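Local coordinates for DUF1611 domain-containing protein (Anabaena variabilis, PDB 2OBN) that is of unknown function but probably binds a nucleotide through a P-loop domain that follows a Rossmann-like domain, at residues B[152-166]-B[226-239]. The protein carries 2 engineered substitutions. Residues are numbered along the deposited sequence; the frame is centred on the assembly and turned at random.
Sequences CRRVLTVGTDMAIGK and YDILHIEGQGSLLH. With PO4 (phosphate ion), chain G.
With OG anti to the backbone N (chi1 173°), Ser236 turns its hydroxyl onto the carbonyl of Gly159, and OG donates to Gly159 O at 2.8 Å from above the carbonyl plane. The same OG accepts from Leu238 N, closing an ST turn. Lys166 folds back near its end (chi3 -67°, chi4 -55°) and lays CE alongside the Gly233-Gly235 backbone, 3.4 Å from Gly235 O. Its NZ reaches phosphate O4 at 2.8 Å. The phosphate, probably taken from the crystallisation liquor, sits in the anion site of a P-loop between strand 153-159 and helix 166-179 and also receives the backbone N-H groups of Ile164, Gly165 and Lys166. In this parallel P-loop NTPase-like sheet, strand 228-231 lies beside strand 153-159; Val155 N meets Leu229 O at 2.9 Å, almost straight, and Val155 CG2 packs on Ile228 CD1. Past the end of strand 228-231, water 3 links Gly159 N to Gly235 O. Without the hydroxyl, as with an alanine at Ser236, Leu238 N would probably lose its turn acceptor and Gly159 O the Ser236 donor, leaving it that of Tyr286. Farther out, CG of selenomethionine Met162 rests on Gly235 CA (3.5 Å), while its selenium, SE, approaches the His239 ring obliquely, 3.5 Å from CD2.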
loop_
_atom_site.group_PDB
_atom_site.type_symbol
_atom_site.label_atom_id
_atom_site.label_comp_id
_atom_site.label_asym_id
_atom_site.label_seq_id
_atom_site.Cartn_x
_atom_site.Cartn_y
_atom_site.Cartn_z
ATOM N N CYS B 152 25.647 0.509 -3.209
ATOM C CA CYS B 152 25.248 -0.224 -4.394
ATOM C C CYS B 152 24.250 0.517 -5.267
ATOM O O CYS B 152 23.574 1.431 -4.826
ATOM C CB CYS B 152 24.576 -1.523 -3.958
ATOM S SG CYS B 152 23.031 -1.278 -3.047
ATOM N N ARG B 153 24.190 0.118 -6.526
ATOM C CA ARG B 153 23.130 0.599 -7.419
ATOM C C ARG B 153 21.869 -0.167 -7.025
ATOM O O ARG B 153 21.944 -1.316 -6.553
ATOM C CB ARG B 153 23.466 0.363 -8.888
ATOM C CG ARG B 153 24.400 1.411 -9.484
ATOM C CD ARG B 153 24.622 1.123 -10.957
ATOM N NE ARG B 153 25.092 2.294 -11.703
ATOM C CZ ARG B 153 26.347 2.721 -11.739
ATOM N NH1 ARG B 153 27.305 2.107 -11.056
ATOM N NH2 ARG B 153 26.643 3.797 -12.451
ATOM N N ARG B 154 20.727 0.496 -7.181
ATOM C CA ARG B 154 19.433 -0.073 -6.852
ATOM C C ARG B 154 18.507 0.189 -8.038
ATOM O O ARG B 154 18.057 1.313 -8.262
ATOM C CB ARG B 154 18.908 0.510 -5.553
ATOM C CG ARG B 154 19.866 0.262 -4.381
ATOM C CD ARG B 154 19.465 0.944 -3.125
ATOM N NE ARG B 154 19.367 2.393 -3.265
ATOM C CZ ARG B 154 20.387 3.245 -3.246
ATOM N NH1 ARG B 154 21.633 2.824 -3.085
ATOM N NH2 ARG B 154 20.150 4.553 -3.384
ATOM N N VAL B 155 18.270 -0.878 -8.799
ATOM C CA VAL B 155 17.501 -0.843 -10.022
ATOM C C VAL B 155 16.154 -1.515 -9.825
ATOM O O VAL B 155 16.084 -2.705 -9.495
ATOM C CB VAL B 155 18.249 -1.586 -11.165
ATOM C CG1 VAL B 155 17.550 -1.361 -12.511
ATOM C CG2 VAL B 155 19.722 -1.136 -11.233
ATOM N N LEU B 156 15.099 -0.727 -10.015
ATOM C CA LEU B 156 13.737 -1.189 -9.918
ATOM C C LEU B 156 13.097 -1.250 -11.305
ATOM O O LEU B 156 13.164 -0.287 -12.076
ATOM C CB LEU B 156 12.914 -0.219 -9.061
ATOM C CG LEU B 156 11.409 -0.508 -8.950
ATOM C CD1 LEU B 156 11.188 -1.869 -8.276
ATOM C CD2 LEU B 156 10.700 0.609 -8.178
ATOM N N THR B 157 12.477 -2.387 -11.614
ATOM C CA THR B 157 11.696 -2.505 -12.821
ATOM C C THR B 157 10.324 -1.966 -12.479
ATOM O O THR B 157 9.795 -2.234 -11.398
ATOM C CB THR B 157 11.607 -3.954 -13.360
ATOM O OG1 THR B 157 11.488 -4.875 -12.274
ATOM C CG2 THR B 157 12.855 -4.290 -14.155
ATOM N N VAL B 158 9.796 -1.142 -13.377
ATOM C CA VAL B 158 8.468 -0.543 -13.243
ATOM C C VAL B 158 7.734 -0.897 -14.528
ATOM O O VAL B 158 8.384 -1.275 -15.503
ATOM C CB VAL B 158 8.548 0.995 -12.958
ATOM C CG1 VAL B 158 9.234 1.230 -11.609
ATOM C CG2 VAL B 158 9.298 1.753 -14.039
ATOM N N GLY B 159 6.403 -0.821 -14.553
ATOM C CA GLY B 159 5.684 -1.200 -15.769
ATOM C C GLY B 159 4.464 -0.404 -16.175
ATOM O O GLY B 159 3.861 0.322 -15.376
ATOM N N THR B 160 4.093 -0.565 -17.447
ATOM C CA THR B 160 2.877 0.077 -18.000
ATOM C C THR B 160 1.619 -0.726 -17.646
ATOM O O THR B 160 0.512 -0.259 -17.886
ATOM C CB THR B 160 2.952 0.265 -19.522
ATOM O OG1 THR B 160 3.190 -0.991 -20.156
ATOM C CG2 THR B 160 4.047 1.162 -19.882
ATOM N N ASP B 161 1.799 -1.926 -17.080
ATOM C CA ASP B 161 0.701 -2.788 -16.651
ATOM C C ASP B 161 1.343 -3.901 -15.805
ATOM O O ASP B 161 2.561 -3.922 -15.592
ATOM C CB ASP B 161 -0.067 -3.360 -17.870
ATOM C CG ASP B 161 -1.450 -3.956 -17.523
ATOM O OD1 ASP B 161 -1.883 -3.927 -16.344
ATOM O OD2 ASP B 161 -2.108 -4.477 -18.458
HETATM N N MSE B 162 0.508 -4.794 -15.295
HETATM C CA MSE B 162 0.937 -5.949 -14.536
HETATM C C MSE B 162 1.041 -7.163 -15.442
HETATM O O MSE B 162 0.402 -7.205 -16.501
HETATM C CB MSE B 162 -0.075 -6.223 -13.443
HETATM C CG MSE B 162 0.018 -5.171 -12.363
HETATM SE SE MSE B 162 -1.430 -5.142 -11.154
HETATM C CE MSE B 162 -1.493 -7.039 -10.721
ATOM N N ALA B 163 1.842 -8.141 -15.002
ATOM C CA ALA B 163 2.059 -9.387 -15.730
ATOM C C ALA B 163 2.588 -9.140 -17.132
ATOM O O ALA B 163 2.026 -9.659 -18.076
ATOM C CB ALA B 163 0.771 -10.229 -15.776
ATOM N N ILE B 164 3.663 -8.350 -17.253
ATOM C CA ILE B 164 4.265 -8.032 -18.560
ATOM C C ILE B 164 5.733 -8.395 -18.702
ATOM O O ILE B 164 6.328 -8.182 -19.771
ATOM C CB ILE B 164 4.070 -6.549 -18.952
ATOM C CG1 ILE B 164 4.692 -5.617 -17.906
ATOM C CG2 ILE B 164 2.560 -6.241 -19.155
ATOM C CD1 ILE B 164 4.635 -4.173 -18.297
ATOM N N GLY B 165 6.323 -8.957 -17.654
ATOM C CA GLY B 165 7.737 -9.332 -17.689
ATOM C C GLY B 165 8.671 -8.540 -16.786
ATOM O O GLY B 165 9.876 -8.577 -16.991
ATOM N N LYS B 166 8.136 -7.806 -15.814
ATOM C CA LYS B 166 8.980 -7.042 -14.879
ATOM C C LYS B 166 9.962 -7.952 -14.151
ATOM O O LYS B 166 11.131 -7.612 -14.050
ATOM C CB LYS B 166 8.147 -6.247 -13.864
ATOM C CG LYS B 166 7.322 -5.106 -14.479
ATOM C CD LYS B 166 6.637 -4.236 -13.435
ATOM C CE LYS B 166 5.535 -4.976 -12.648
ATOM N NZ LYS B 166 4.519 -5.566 -13.532
ATOM N N TYR B 226 26.693 -5.957 -2.073
ATOM C CA TYR B 226 26.656 -6.119 -3.514
ATOM C C TYR B 226 26.931 -4.793 -4.216
ATOM O O TYR B 226 26.830 -3.723 -3.609
ATOM C CB TYR B 226 25.291 -6.740 -3.921
ATOM C CG TYR B 226 25.113 -8.160 -3.398
ATOM C CD1 TYR B 226 24.592 -8.404 -2.134
ATOM C CD2 TYR B 226 25.512 -9.253 -4.154
ATOM C CE1 TYR B 226 24.461 -9.707 -1.636
ATOM C CE2 TYR B 226 25.385 -10.552 -3.673
ATOM C CZ TYR B 226 24.857 -10.771 -2.416
ATOM O OH TYR B 226 24.739 -12.062 -1.957
ATOM N N ASP B 227 27.323 -4.885 -5.483
ATOM C CA ASP B 227 27.540 -3.716 -6.333
ATOM C C ASP B 227 26.185 -3.249 -6.884
ATOM O O ASP B 227 25.984 -2.074 -7.143
ATOM C CB ASP B 227 28.416 -4.074 -7.542
ATOM C CG ASP B 227 29.766 -4.589 -7.160
ATOM O OD1 ASP B 227 30.352 -4.079 -6.171
ATOM O OD2 ASP B 227 30.261 -5.501 -7.864
ATOM N N ILE B 228 25.279 -4.192 -7.093
ATOM C CA ILE B 228 23.979 -3.883 -7.656
ATOM C C ILE B 228 22.851 -4.763 -7.115
ATOM O O ILE B 228 22.991 -5.983 -6.997
ATOM C CB ILE B 228 24.018 -3.964 -9.211
ATOM C CG1 ILE B 228 22.680 -3.532 -9.826
ATOM C CG2 ILE B 228 24.434 -5.367 -9.688
ATOM C CD1 ILE B 228 22.722 -3.360 -11.371
ATOM N N LEU B 229 21.743 -4.110 -6.767
ATOM C CA LEU B 229 20.523 -4.786 -6.344
ATOM C C LEU B 229 19.486 -4.613 -7.440
ATOM O O LEU B 229 19.289 -3.501 -7.934
ATOM C CB LEU B 229 19.990 -4.229 -5.017
ATOM C CG LEU B 229 20.540 -4.845 -3.719
ATOM C CD1 LEU B 229 22.020 -4.851 -3.655
ATOM C CD2 LEU B 229 19.975 -4.136 -2.527
ATOM N N HIS B 230 18.848 -5.720 -7.824
ATOM C CA HIS B 230 17.764 -5.728 -8.810
ATOM C C HIS B 230 16.449 -6.017 -8.084
ATOM O O HIS B 230 16.144 -7.169 -7.777
ATOM C CB HIS B 230 18.004 -6.802 -9.875
ATOM C CG HIS B 230 19.346 -6.708 -10.525
ATOM N ND1 HIS B 230 19.561 -6.015 -11.696
ATOM C CD2 HIS B 230 20.554 -7.190 -10.143
ATOM C CE1 HIS B 230 20.843 -6.087 -12.013
ATOM N NE2 HIS B 230 21.467 -6.796 -11.089
ATOM N N ILE B 231 15.683 -4.970 -7.799
ATOM C CA ILE B 231 14.416 -5.129 -7.107
ATOM C C ILE B 231 13.276 -5.476 -8.095
ATOM O O ILE B 231 12.986 -4.715 -9.030
ATOM C CB ILE B 231 14.052 -3.878 -6.268
ATOM C CG1 ILE B 231 15.159 -3.522 -5.250
ATOM C CG2 ILE B 231 12.727 -4.107 -5.507
ATOM C CD1 ILE B 231 16.231 -2.572 -5.724
ATOM N N GLU B 232 12.656 -6.640 -7.883
ATOM C CA GLU B 232 11.527 -7.084 -8.691
ATOM C C GLU B 232 10.393 -6.061 -8.610
ATOM O O GLU B 232 9.987 -5.669 -7.523
ATOM C CB GLU B 232 11.010 -8.447 -8.198
ATOM C CG GLU B 232 9.744 -8.929 -8.920
ATOM C CD GLU B 232 9.187 -10.236 -8.397
ATOM O OE1 GLU B 232 9.636 -10.699 -7.333
ATOM O OE2 GLU B 232 8.260 -10.783 -9.047
ATOM N N GLY B 233 9.902 -5.619 -9.758
ATOM C CA GLY B 233 8.786 -4.704 -9.789
ATOM C C GLY B 233 7.449 -5.398 -9.557
ATOM O O GLY B 233 7.319 -6.632 -9.717
ATOM N N GLN B 234 6.464 -4.594 -9.159
ATOM C CA GLN B 234 5.092 -5.048 -8.943
ATOM C C GLN B 234 4.139 -3.901 -9.269
ATOM O O GLN B 234 4.449 -2.725 -9.043
ATOM C CB GLN B 234 4.842 -5.491 -7.501
ATOM C CG GLN B 234 5.762 -6.552 -6.933
ATOM C CD GLN B 234 5.554 -7.937 -7.522
ATOM O OE1 GLN B 234 4.555 -8.202 -8.203
ATOM N NE2 GLN B 234 6.489 -8.843 -7.226
ATOM N N GLY B 235 2.982 -4.253 -9.815
ATOM C CA GLY B 235 1.956 -3.288 -10.124
ATOM C C GLY B 235 2.260 -2.354 -11.268
ATOM O O GLY B 235 3.106 -2.630 -12.102
ATOM N N SER B 236 1.543 -1.235 -11.281
ATOM C CA SER B 236 1.715 -0.196 -12.273
ATOM C C SER B 236 0.967 1.045 -11.848
ATOM O O SER B 236 -0.172 0.954 -11.382
ATOM C CB SER B 236 1.138 -0.625 -13.623
ATOM O OG SER B 236 1.183 0.468 -14.533
ATOM N N LEU B 237 1.569 2.211 -12.068
ATOM C CA LEU B 237 0.891 3.465 -11.771
ATOM C C LEU B 237 -0.244 3.755 -12.765
ATOM O O LEU B 237 -0.924 4.759 -12.621
ATOM C CB LEU B 237 1.898 4.628 -11.755
ATOM C CG LEU B 237 2.966 4.602 -10.655
ATOM C CD1 LEU B 237 3.908 5.776 -10.849
ATOM C CD2 LEU B 237 2.353 4.634 -9.275
ATOM N N LEU B 238 -0.406 2.893 -13.779
ATOM C CA LEU B 238 -1.436 3.019 -14.800
ATOM C C LEU B 238 -2.622 2.093 -14.527
ATOM O O LEU B 238 -3.673 2.231 -15.142
ATOM C CB LEU B 238 -0.858 2.691 -16.184
ATOM C CG LEU B 238 0.409 3.424 -16.599
ATOM C CD1 LEU B 238 0.783 3.064 -18.015
ATOM C CD2 LEU B 238 0.228 4.936 -16.454
ATOM N N HIS B 239 -2.439 1.157 -13.594
ATOM C CA HIS B 239 -3.478 0.229 -13.215
ATOM C C HIS B 239 -4.302 0.877 -12.100
ATOM O O HIS B 239 -3.732 1.282 -11.088
ATOM C CB HIS B 239 -2.833 -1.065 -12.752
ATOM C CG HIS B 239 -3.798 -2.183 -12.551
ATOM N ND1 HIS B 239 -4.843 -2.104 -11.658
ATOM C CD2 HIS B 239 -3.840 -3.428 -13.078
ATOM C CE1 HIS B 239 -5.507 -3.246 -11.665
ATOM N NE2 HIS B 239 -4.922 -4.064 -12.522
HETATM P P PO4 G . 5.355 -9.209 -14.068
HETATM O O1 PO4 G . 4.126 -9.382 -13.197
HETATM O O2 PO4 G . 6.601 -9.276 -13.194
HETATM O O3 PO4 G . 5.462 -10.331 -15.053
HETATM O O4 PO4 G . 5.340 -7.901 -14.803
HETATM O O HOH W 1 15.233 -4.822 -11.261
HETATM O O HOH W 2 7.448 -1.778 -9.746
HETATM O O HOH W 3 5.338 -0.878 -11.980
#